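Local structure of ornithine carbamoyltransferase (Campylobacter jejuni subsp. jejuni, 3TPF) at residues Asp132-Lys141 and Asn253-Cys261. The protein catalyses the reversible transfer of the carbamoyl group from carbamoyl phosphate to L-ornithine, giving L-citrulline on the pathway to arginine. Sequence-based numbering, arbitrary orientation.
Sequences DLFTIKEWNK and NKDAILLHC
Asp-132 to Trp-139 and Ile-257 to Leu-259 meet where the last turns of helix 126-138 run nearly antiparallel to strand 257-260, the axes 163° apart and 10.3 Å away at their closest. Leu-259 sends its forked end under one face of the helix: CD1 lies 3.9 Å from CB of Asp-132 and also touches CG1 of Ile-136, while CD2 approaches CG2 of Thr-135. A branched leucine suits this place because its two methyls can serve neighbouring helix positions at once. Thr-135 presents its methyl to the strand; its hydroxyl bonds instead to Gly-131 O and Asn-288. Asp-132 meets the leucine with CB and the carboxylate carbon CG, while its OD2 is hydrogen-bonded to Trp-162 NE1. Farther along, CG2 of Ile-257 reaches CE3 on the six-membered ring of Trp-139 at 3.9 Å, meeting the indole obliquely. Beta branching suits Ile-257: with CG1 set between the backbone N and the carbonyl carbon (chi1 59°), its other arm points CD1 toward Lys-141 CG. A Schellman motif, with Asn-140 at positive phi, ends the helix and brings Lys-141 round to the strand. The lysine, long enough to span from the helix end to the turn, bends at chi2 and then extends, carrying NZ to 3.0 Å from Asp-255 O in the type II turn before the strand. This hydrogen bond comes from above the carbonyl plane, with a C=O...N angle of 111°. Helix 279-302 flanks the contact, touching Trp-139 and Leu-259, and helix 157-169 packs against Asp-132 and Ile-136. Strand 257-260, outermost within this chain in the parallel sheet of the Rossmann-like Asp/Orn-binding domain, pairs with strand 217-220, so the contact joins that sheet to the helix that begins at the predicted carbamoyl phosphate-binding residues Pro-126 to Gln-128.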
loop_
_atom_site.group_PDB
_atom_site.type_symbol
_atom_site.label_atom_id
_atom_site.label_comp_id
_atom_site.label_asym_id
_atom_site.label_seq_id
_atom_site.Cartn_x
_atom_site.Cartn_y
_atom_site.Cartn_z
ATOM N N ASP B 132 -12.623 -22.928 5.443
ATOM C CA ASP B 132 -12.660 -24.153 6.213
ATOM C C ASP B 132 -13.557 -25.186 5.517
ATOM O O ASP B 132 -13.144 -26.301 5.243
ATOM C CB ASP B 132 -13.154 -23.870 7.642
ATOM C CG ASP B 132 -12.125 -23.117 8.473
ATOM O OD1 ASP B 132 -11.012 -22.805 7.945
ATOM O OD2 ASP B 132 -12.357 -22.928 9.718
ATOM N N LEU B 133 -14.733 -24.776 5.169
ATOM C CA LEU B 133 -15.696 -25.637 4.436
ATOM C C LEU B 133 -15.119 -26.190 3.160
ATOM O O LEU B 133 -15.144 -27.394 2.896
ATOM C CB LEU B 133 -16.912 -24.813 4.079
ATOM C CG LEU B 133 -18.275 -25.401 4.290
ATOM C CD1 LEU B 133 -18.351 -26.223 5.551
ATOM C CD2 LEU B 133 -19.208 -24.217 4.439
ATOM N N PHE B 134 -14.531 -25.295 2.381
ATOM C CA PHE B 134 -13.913 -25.673 1.083
ATOM C C PHE B 134 -12.950 -26.795 1.335
ATOM O O PHE B 134 -12.821 -27.755 0.530
ATOM C CB PHE B 134 -13.133 -24.475 0.532
ATOM C CG PHE B 134 -12.416 -24.740 -0.753
ATOM C CD1 PHE B 134 -13.042 -24.515 -1.950
ATOM C CD2 PHE B 134 -11.125 -25.165 -0.770
ATOM C CE1 PHE B 134 -12.406 -24.787 -3.158
ATOM C CE2 PHE B 134 -10.481 -25.467 -1.981
ATOM C CZ PHE B 134 -11.115 -25.259 -3.175
ATOM N N THR B 135 -12.248 -26.635 2.454
ATOM C CA THR B 135 -11.126 -27.525 2.776
ATOM C C THR B 135 -11.598 -28.898 3.206
ATOM O O THR B 135 -11.064 -29.909 2.806
ATOM C CB THR B 135 -10.216 -26.929 3.843
ATOM O OG1 THR B 135 -9.658 -25.705 3.335
ATOM C CG2 THR B 135 -9.119 -27.902 4.094
ATOM N N ILE B 136 -12.659 -28.877 3.987
ATOM C CA ILE B 136 -13.333 -30.088 4.404
ATOM C C ILE B 136 -13.813 -30.906 3.193
ATOM O O ILE B 136 -13.658 -32.113 3.137
ATOM C CB ILE B 136 -14.539 -29.772 5.296
ATOM C CG1 ILE B 136 -14.061 -29.204 6.642
ATOM C CG2 ILE B 136 -15.351 -31.030 5.497
ATOM C CD1 ILE B 136 -15.168 -28.588 7.434
ATOM N N LYS B 137 -14.314 -30.210 2.201
ATOM C CA LYS B 137 -14.779 -30.860 0.996
ATOM C C LYS B 137 -13.605 -31.440 0.213
ATOM O O LYS B 137 -13.669 -32.532 -0.325
ATOM C CB LYS B 137 -15.594 -29.865 0.178
ATOM C CG LYS B 137 -16.221 -30.379 -1.094
ATOM C CD LYS B 137 -17.421 -29.501 -1.530
ATOM C CE LYS B 137 -18.177 -30.102 -2.762
ATOM N NZ LYS B 137 -17.692 -29.750 -4.150
ATOM N N GLU B 138 -12.508 -30.703 0.174
ATOM C CA GLU B 138 -11.298 -31.168 -0.533
ATOM C C GLU B 138 -10.663 -32.378 0.103
ATOM O O GLU B 138 -10.043 -33.192 -0.562
ATOM C CB GLU B 138 -10.233 -30.075 -0.587
ATOM C CG GLU B 138 -9.926 -29.504 -1.979
ATOM C CD GLU B 138 -8.625 -28.687 -1.995
ATOM O OE1 GLU B 138 -8.120 -28.576 -3.140
ATOM O OE2 GLU B 138 -8.110 -28.171 -0.909
ATOM N N TRP B 139 -10.829 -32.501 1.400
ATOM C CA TRP B 139 -10.214 -33.609 2.106
ATOM C C TRP B 139 -11.196 -34.754 2.289
ATOM O O TRP B 139 -11.045 -35.604 3.170
ATOM C CB TRP B 139 -9.607 -33.136 3.404
ATOM C CG TRP B 139 -8.330 -32.401 3.096
ATOM C CD1 TRP B 139 -8.185 -31.172 2.413
ATOM C CD2 TRP B 139 -7.009 -32.811 3.413
ATOM N NE1 TRP B 139 -6.856 -30.806 2.323
ATOM C CE2 TRP B 139 -6.115 -31.780 2.925
ATOM C CE3 TRP B 139 -6.492 -33.909 4.074
ATOM C CZ2 TRP B 139 -4.776 -31.867 3.044
ATOM C CZ3 TRP B 139 -5.160 -33.998 4.208
ATOM C CH2 TRP B 139 -4.285 -32.983 3.693
ATOM N N ASN B 140 -12.207 -34.751 1.437
ATOM C CA ASN B 140 -13.234 -35.771 1.438
ATOM C C ASN B 140 -13.751 -36.124 2.853
ATOM O O ASN B 140 -13.881 -37.264 3.184
ATOM C CB ASN B 140 -12.714 -37.008 0.764
ATOM C CG ASN B 140 -12.258 -36.724 -0.627
ATOM O OD1 ASN B 140 -13.061 -36.435 -1.509
ATOM N ND2 ASN B 140 -10.962 -36.790 -0.841
ATOM N N LYS B 141 -14.033 -35.108 3.648
ATOM C CA LYS B 141 -14.596 -35.295 4.972
ATOM C C LYS B 141 -16.048 -34.815 5.003
ATOM O O LYS B 141 -16.613 -34.583 6.065
ATOM C CB LYS B 141 -13.774 -34.599 6.062
ATOM C CG LYS B 141 -12.326 -35.065 6.130
ATOM C CD LYS B 141 -12.182 -36.381 6.850
ATOM C CE LYS B 141 -10.883 -37.109 6.536
ATOM N NZ LYS B 141 -10.808 -38.454 7.171
ATOM N N ASN B 253 -12.218 -39.586 15.275
ATOM C CA ASN B 253 -12.142 -40.652 14.326
ATOM C C ASN B 253 -10.798 -40.739 13.657
ATOM O O ASN B 253 -9.991 -39.819 13.682
ATOM C CB ASN B 253 -13.203 -40.533 13.248
ATOM C CG ASN B 253 -14.566 -40.637 13.770
ATOM O OD1 ASN B 253 -14.833 -41.166 14.871
ATOM N ND2 ASN B 253 -15.464 -40.176 12.962
ATOM N N LYS B 254 -10.587 -41.904 13.070
ATOM C CA LYS B 254 -9.346 -42.202 12.417
ATOM C C LYS B 254 -9.247 -41.228 11.261
ATOM O O LYS B 254 -10.246 -40.926 10.618
ATOM C CB LYS B 254 -9.322 -43.641 11.935
ATOM C CG LYS B 254 -8.341 -43.881 10.804
ATOM C CD LYS B 254 -8.177 -45.347 10.467
ATOM C CE LYS B 254 -7.013 -45.511 9.520
ATOM N NZ LYS B 254 -7.232 -46.829 8.880
ATOM N N ASP B 255 -8.041 -40.736 11.034
ATOM C CA ASP B 255 -7.728 -39.854 9.898
ATOM C C ASP B 255 -8.446 -38.497 9.884
ATOM O O ASP B 255 -8.472 -37.782 8.846
ATOM C CB ASP B 255 -7.987 -40.587 8.581
ATOM C CG ASP B 255 -7.000 -41.705 8.350
ATOM O OD1 ASP B 255 -5.778 -41.487 8.575
ATOM O OD2 ASP B 255 -7.443 -42.783 7.940
ATOM N N ALA B 256 -8.973 -38.131 11.047
ATOM C CA ALA B 256 -9.654 -36.828 11.237
ATOM C C ALA B 256 -8.654 -35.712 11.009
ATOM O O ALA B 256 -7.489 -35.858 11.406
ATOM C CB ALA B 256 -10.257 -36.723 12.643
ATOM N N ILE B 257 -9.086 -34.656 10.338
ATOM C CA ILE B 257 -8.238 -33.496 10.043
ATOM C C ILE B 257 -8.375 -32.427 11.101
ATOM O O ILE B 257 -9.439 -32.302 11.740
ATOM C CB ILE B 257 -8.515 -32.847 8.682
ATOM C CG1 ILE B 257 -9.956 -32.377 8.571
ATOM C CG2 ILE B 257 -8.248 -33.806 7.566
ATOM C CD1 ILE B 257 -10.182 -31.535 7.319
ATOM N N LEU B 258 -7.284 -31.702 11.337
ATOM C CA LEU B 258 -7.247 -30.615 12.317
ATOM C C LEU B 258 -7.198 -29.276 11.553
ATOM O O LEU B 258 -6.321 -29.056 10.744
ATOM C CB LEU B 258 -6.030 -30.733 13.234
ATOM C CG LEU B 258 -5.762 -29.521 14.160
ATOM C CD1 LEU B 258 -6.918 -29.366 15.124
ATOM C CD2 LEU B 258 -4.421 -29.666 14.835
ATOM N N LEU B 259 -8.139 -28.406 11.811
ATOM C CA LEU B 259 -8.177 -27.097 11.190
ATOM C C LEU B 259 -7.914 -26.002 12.227
ATOM O O LEU B 259 -8.312 -26.138 13.376
ATOM C CB LEU B 259 -9.527 -26.808 10.553
ATOM C CG LEU B 259 -9.931 -27.603 9.328
ATOM C CD1 LEU B 259 -11.265 -27.114 8.846
ATOM C CD2 LEU B 259 -8.811 -27.446 8.237
ATOM N N HIS B 260 -7.154 -24.991 11.821
ATOM C CA HIS B 260 -6.803 -23.833 12.617
ATOM C C HIS B 260 -6.696 -22.645 11.683
ATOM O O HIS B 260 -6.040 -22.726 10.669
ATOM C CB HIS B 260 -5.455 -24.037 13.281
ATOM C CG HIS B 260 -5.165 -23.064 14.388
ATOM N ND1 HIS B 260 -5.272 -21.699 14.236
ATOM C CD2 HIS B 260 -4.724 -23.268 15.660
ATOM C CE1 HIS B 260 -4.939 -21.113 15.377
ATOM N NE2 HIS B 260 -4.593 -22.041 16.254
ATOM N N CYS B 261 -7.329 -21.530 12.020
ATOM C CA CYS B 261 -7.382 -20.355 11.092
ATOM C C CYS B 261 -6.090 -19.598 11.092
ATOM O O CYS B 261 -5.775 -18.925 10.129
ATOM C CB CYS B 261 -8.509 -19.368 11.374
ATOM S SG CYS B 261 -8.491 -18.736 13.076
#